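Local coordinates for protein CG4930 (Drosophila melanogaster, PDB 3ISM) that inhibits the nuclease EndoG by forming a complex with it, and probably acts as a ribonuclease inhibitor, at residues W312-V317 with F342-C348. The protein carries 1 engineered substitution. Residues are numbered along the deposited sequence; the frame is centred on the assembly and turned at random.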
ATOM      1  N   TRP C 312      21.067   3.691 -47.761  1.00 29.51           N
ATOM      2  CA  TRP C 312      19.608   3.625 -47.671  1.00 28.97           C
ATOM      3  C   TRP C 312      19.111   2.203 -47.385  1.00 28.83           C
ATOM      4  O   TRP C 312      18.424   1.973 -46.386  1.00 28.26           O
ATOM      5  CB  TRP C 312      18.944   4.208 -48.930  1.00 28.67           C
ATOM      6  CG  TRP C 312      17.428   4.061 -48.985  1.00 28.40           C
ATOM      7  CD1 TRP C 312      16.697   3.439 -49.967  1.00 28.15           C
ATOM      8  CD2 TRP C 312      16.471   4.539 -48.021  1.00 28.39           C
ATOM      9  NE1 TRP C 312      15.352   3.509 -49.678  1.00 28.06           N
ATOM     10  CE2 TRP C 312      15.186   4.178 -48.490  1.00 28.27           C
ATOM     11  CE3 TRP C 312      16.572   5.242 -46.812  1.00 28.38           C
ATOM     12  CZ2 TRP C 312      14.015   4.492 -47.786  1.00 27.99           C
ATOM     13  CZ3 TRP C 312      15.405   5.546 -46.116  1.00 28.02           C
ATOM     14  CH2 TRP C 312      14.147   5.170 -46.606  1.00 27.83           C
ATOM     15  N   ARG C 313      19.499   1.258 -48.241  1.00 28.57           N
ATOM     16  CA  ARG C 313      19.001  -0.117 -48.163  1.00 28.62           C
ATOM     17  C   ARG C 313      19.493  -0.920 -46.954  1.00 28.50           C
ATOM     18  O   ARG C 313      18.685  -1.533 -46.264  1.00 28.20           O
ATOM     19  CB  ARG C 313      19.322  -0.879 -49.451  1.00 28.70           C
ATOM     20  CG  ARG C 313      18.699  -0.289 -50.706  1.00 28.70           C
ATOM     21  CD  ARG C 313      18.764  -1.279 -51.845  1.00 29.11           C
ATOM     22  NE  ARG C 313      20.115  -1.802 -52.041  1.00 29.34           N
ATOM     23  CZ  ARG C 313      21.030  -1.262 -52.843  1.00 29.72           C
ATOM     24  NH1 ARG C 313      20.762  -0.163 -53.541  1.00 29.14           N
ATOM     25  NH2 ARG C 313      22.225  -1.825 -52.946  1.00 29.77           N
ATOM     26  N   ASP C 314      20.802  -0.906 -46.703  1.00 28.72           N
ATOM     27  CA  ASP C 314      21.428  -1.765 -45.687  1.00 29.05           C
ATOM     28  C   ASP C 314      21.423  -1.153 -44.294  1.00 29.34           C
ATOM     29  O   ASP C 314      21.581  -1.861 -43.291  1.00 29.31           O
ATOM     30  CB  ASP C 314      22.874  -2.103 -46.065  1.00 29.22           C
ATOM     31  CG  ASP C 314      23.003  -2.668 -47.469  1.00 29.50           C
ATOM     32  OD1 ASP C 314      22.000  -3.179 -48.010  1.00 29.43           O
ATOM     33  OD2 ASP C 314      24.117  -2.594 -48.030  1.00 30.92           O
ATOM     34  N   LYS C 315      21.261   0.161 -44.229  1.00 29.49           N
ATOM     35  CA  LYS C 315      21.259   0.843 -42.941  1.00 29.96           C
ATOM     36  C   LYS C 315      19.884   1.401 -42.579  1.00 29.85           C
ATOM     37  O   LYS C 315      19.262   0.929 -41.631  1.00 29.93           O
ATOM     38  CB  LYS C 315      22.349   1.931 -42.882  1.00 30.08           C
ATOM     39  CG  LYS C 315      23.742   1.459 -43.337  1.00 30.93           C
ATOM     40  CD  LYS C 315      24.254   0.290 -42.495  1.00 31.53           C
ATOM     41  CE  LYS C 315      25.614  -0.187 -42.976  1.00 32.47           C
ATOM     42  NZ  LYS C 315      26.195  -1.195 -42.036  1.00 33.29           N
ATOM     43  N   MET C 316      19.405   2.382 -43.339  1.00 29.60           N
ATOM     44  CA  MET C 316      18.152   3.066 -43.001  1.00 29.41           C
ATOM     45  C   MET C 316      16.896   2.188 -43.107  1.00 29.45           C
ATOM     46  O   MET C 316      15.992   2.269 -42.244  1.00 28.87           O
ATOM     47  CB  MET C 316      17.989   4.323 -43.841  1.00 29.46           C
ATOM     48  CG  MET C 316      19.089   5.341 -43.640  1.00 29.84           C
ATOM     49  SD  MET C 316      18.595   6.980 -44.184  1.00 28.83           S
ATOM     50  CE  MET C 316      17.476   7.434 -42.852  1.00 30.61           C
ATOM     51  N   VAL C 317      16.854   1.353 -44.154  1.00 29.02           N
ATOM     52  CA  VAL C 317      15.769   0.389 -44.344  1.00 29.12           C
ATOM     53  C   VAL C 317      15.970  -0.856 -43.470  1.00 29.39           C
ATOM     54  O   VAL C 317      15.133  -1.152 -42.613  1.00 29.29           O
ATOM     55  CB  VAL C 317      15.613  -0.033 -45.831  1.00 29.25           C
ATOM     56  CG1 VAL C 317      14.607  -1.184 -45.976  1.00 28.41           C
ATOM     57  CG2 VAL C 317      15.190   1.155 -46.685  1.00 28.82           C
ATOM     58  N   PHE C 342       7.533   6.128 -45.270  1.00 32.28           N
ATOM     59  CA  PHE C 342       8.912   6.638 -45.182  1.00 31.95           C
ATOM     60  C   PHE C 342       9.915   5.760 -45.939  1.00 31.95           C
ATOM     61  O   PHE C 342      10.819   6.270 -46.606  1.00 31.84           O
ATOM     62  CB  PHE C 342       9.355   6.783 -43.712  1.00 31.91           C
ATOM     63  CG  PHE C 342      10.843   7.004 -43.541  1.00 31.45           C
ATOM     64  CD1 PHE C 342      11.378   8.279 -43.623  1.00 30.70           C
ATOM     65  CD2 PHE C 342      11.702   5.932 -43.310  1.00 30.98           C
ATOM     66  CE1 PHE C 342      12.737   8.488 -43.479  1.00 30.35           C
ATOM     67  CE2 PHE C 342      13.059   6.132 -43.171  1.00 31.00           C
ATOM     68  CZ  PHE C 342      13.579   7.421 -43.253  1.00 31.03           C
ATOM     69  N   TYR C 343       9.745   4.445 -45.820  1.00 31.85           N
ATOM     70  CA  TYR C 343      10.668   3.479 -46.402  1.00 31.99           C
ATOM     71  C   TYR C 343      10.371   3.199 -47.869  1.00 31.97           C
ATOM     72  O   TYR C 343      11.226   2.671 -48.581  1.00 31.82           O
ATOM     73  CB  TYR C 343      10.620   2.160 -45.626  1.00 31.84           C
ATOM     74  CG  TYR C 343      11.005   2.282 -44.177  1.00 32.13           C
ATOM     75  CD1 TYR C 343      10.038   2.496 -43.199  1.00 31.14           C
ATOM     76  CD2 TYR C 343      12.338   2.191 -43.781  1.00 32.41           C
ATOM     77  CE1 TYR C 343      10.380   2.612 -41.874  1.00 31.97           C
ATOM     78  CE2 TYR C 343      12.696   2.319 -42.444  1.00 31.70           C
ATOM     79  CZ  TYR C 343      11.707   2.524 -41.496  1.00 31.88           C
ATOM     80  OH  TYR C 343      12.032   2.637 -40.160  1.00 31.74           O
ATOM     81  N   GLU C 344       9.165   3.543 -48.313  1.00 32.18           N
ATOM     82  CA  GLU C 344       8.724   3.246 -49.681  1.00 32.64           C
ATOM     83  C   GLU C 344       9.344   4.180 -50.732  1.00 32.76           C
ATOM     84  O   GLU C 344       8.639   4.918 -51.429  1.00 32.62           O
ATOM     85  CB  GLU C 344       7.189   3.222 -49.765  1.00 32.77           C
ATOM     86  CG  GLU C 344       6.565   1.911 -49.263  1.00 33.22           C
ATOM     87  CD  GLU C 344       5.101   2.047 -48.874  1.00 33.75           C
ATOM     88  OE1 GLU C 344       4.376   2.822 -49.526  1.00 33.91           O
ATOM     89  OE2 GLU C 344       4.673   1.376 -47.908  1.00 34.52           O
ATOM     90  N   LYS C 345      10.674   4.131 -50.824  1.00 32.95           N
ATOM     91  CA  LYS C 345      11.461   4.912 -51.777  1.00 33.03           C
ATOM     92  C   LYS C 345      12.621   4.072 -52.317  1.00 33.00           C
ATOM     93  O   LYS C 345      13.094   3.155 -51.642  1.00 32.87           O
ATOM     94  CB  LYS C 345      11.992   6.199 -51.128  1.00 33.00           C
ATOM     95  CG  LYS C 345      10.912   7.225 -50.837  1.00 33.35           C
ATOM     96  CD  LYS C 345      11.361   8.634 -51.161  1.00 34.62           C
ATOM     97  CE  LYS C 345      10.182   9.594 -51.148  1.00 35.12           C
ATOM     98  NZ  LYS C 345       9.068   9.125 -52.026  1.00 34.89           N
ATOM     99  N   ALA C 346      13.059   4.396 -53.535  1.00 33.38           N
ATOM    100  CA  ALA C 346      14.074   3.633 -54.286  1.00 33.41           C
ATOM    101  C   ALA C 346      13.736   2.143 -54.446  1.00 33.59           C
ATOM    102  O   ALA C 346      14.631   1.294 -54.505  1.00 33.59           O
ATOM    103  CB  ALA C 346      15.478   3.830 -53.686  1.00 33.28           C
ATOM    104  N   GLY C 347      12.440   1.840 -54.521  1.00 33.77           N
ATOM    105  CA  GLY C 347      11.956   0.464 -54.646  1.00 34.22           C
ATOM    106  C   GLY C 347      11.803  -0.302 -53.335  1.00 34.30           C
ATOM    107  O   GLY C 347      11.267  -1.412 -53.317  1.00 34.14           O
ATOM    108  N   CYS C 348      12.270   0.288 -52.238  1.00 34.66           N
ATOM    109  CA  CYS C 348      12.269  -0.378 -50.934  1.00 35.02           C
ATOM    110  C   CYS C 348      10.902  -0.421 -50.270  1.00 35.08           C
ATOM    111  O   CYS C 348       9.971   0.274 -50.677  1.00 35.08           O
ATOM    112  CB  CYS C 348      13.260   0.292 -49.979  1.00 34.99           C
ATOM    113  SG  CYS C 348      14.987  -0.093 -50.288  1.00 36.00           S
TER
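W312 drives the six-membered end of its indole edge-first toward the face of F342 in an offset edge-to-face pair, the ring planes 68° apart and CH2 of W312 3.7 Å from CE2 of F342. With CG anti to the backbone N (chi1 174°), the indole is carried across to the 342-348 segment. M316 adds its methyl, CE lying 3.9 Å from F342 CZ at the phenyl edge, while V317 lays CG2 over one indole face and also meets C348 SG. C348 SG lies obliquely, 4.4 Å from the centroid of the five-membered ring of W312, and touches CG of R313; A346 CB rests 3.9 Å from W312 CD1. Helix 309-317 is thus tied to the C-terminal tail of a helical module that probably resembles the Ku C-terminal-like domain assigned nearer the N-terminus, with V303 and I296 of helix 290-305 touching W312 and M316. Nearer the polar margin, M316 O sits in plane at the edge of Y343, 3.3 Å from CE2, and the hydroxyl of Y343 bonds to G322 N. A leucine in place of W312 would probably cost K345 O its indole donor and open a gap beside F342. That donor, W312 NE1, bonds to K345 O at 3.0 Å and 157°, arriving above the carbonyl plane; C348 N reaches the same oxygen from the opposite face, closing the type I' turn K345-C348.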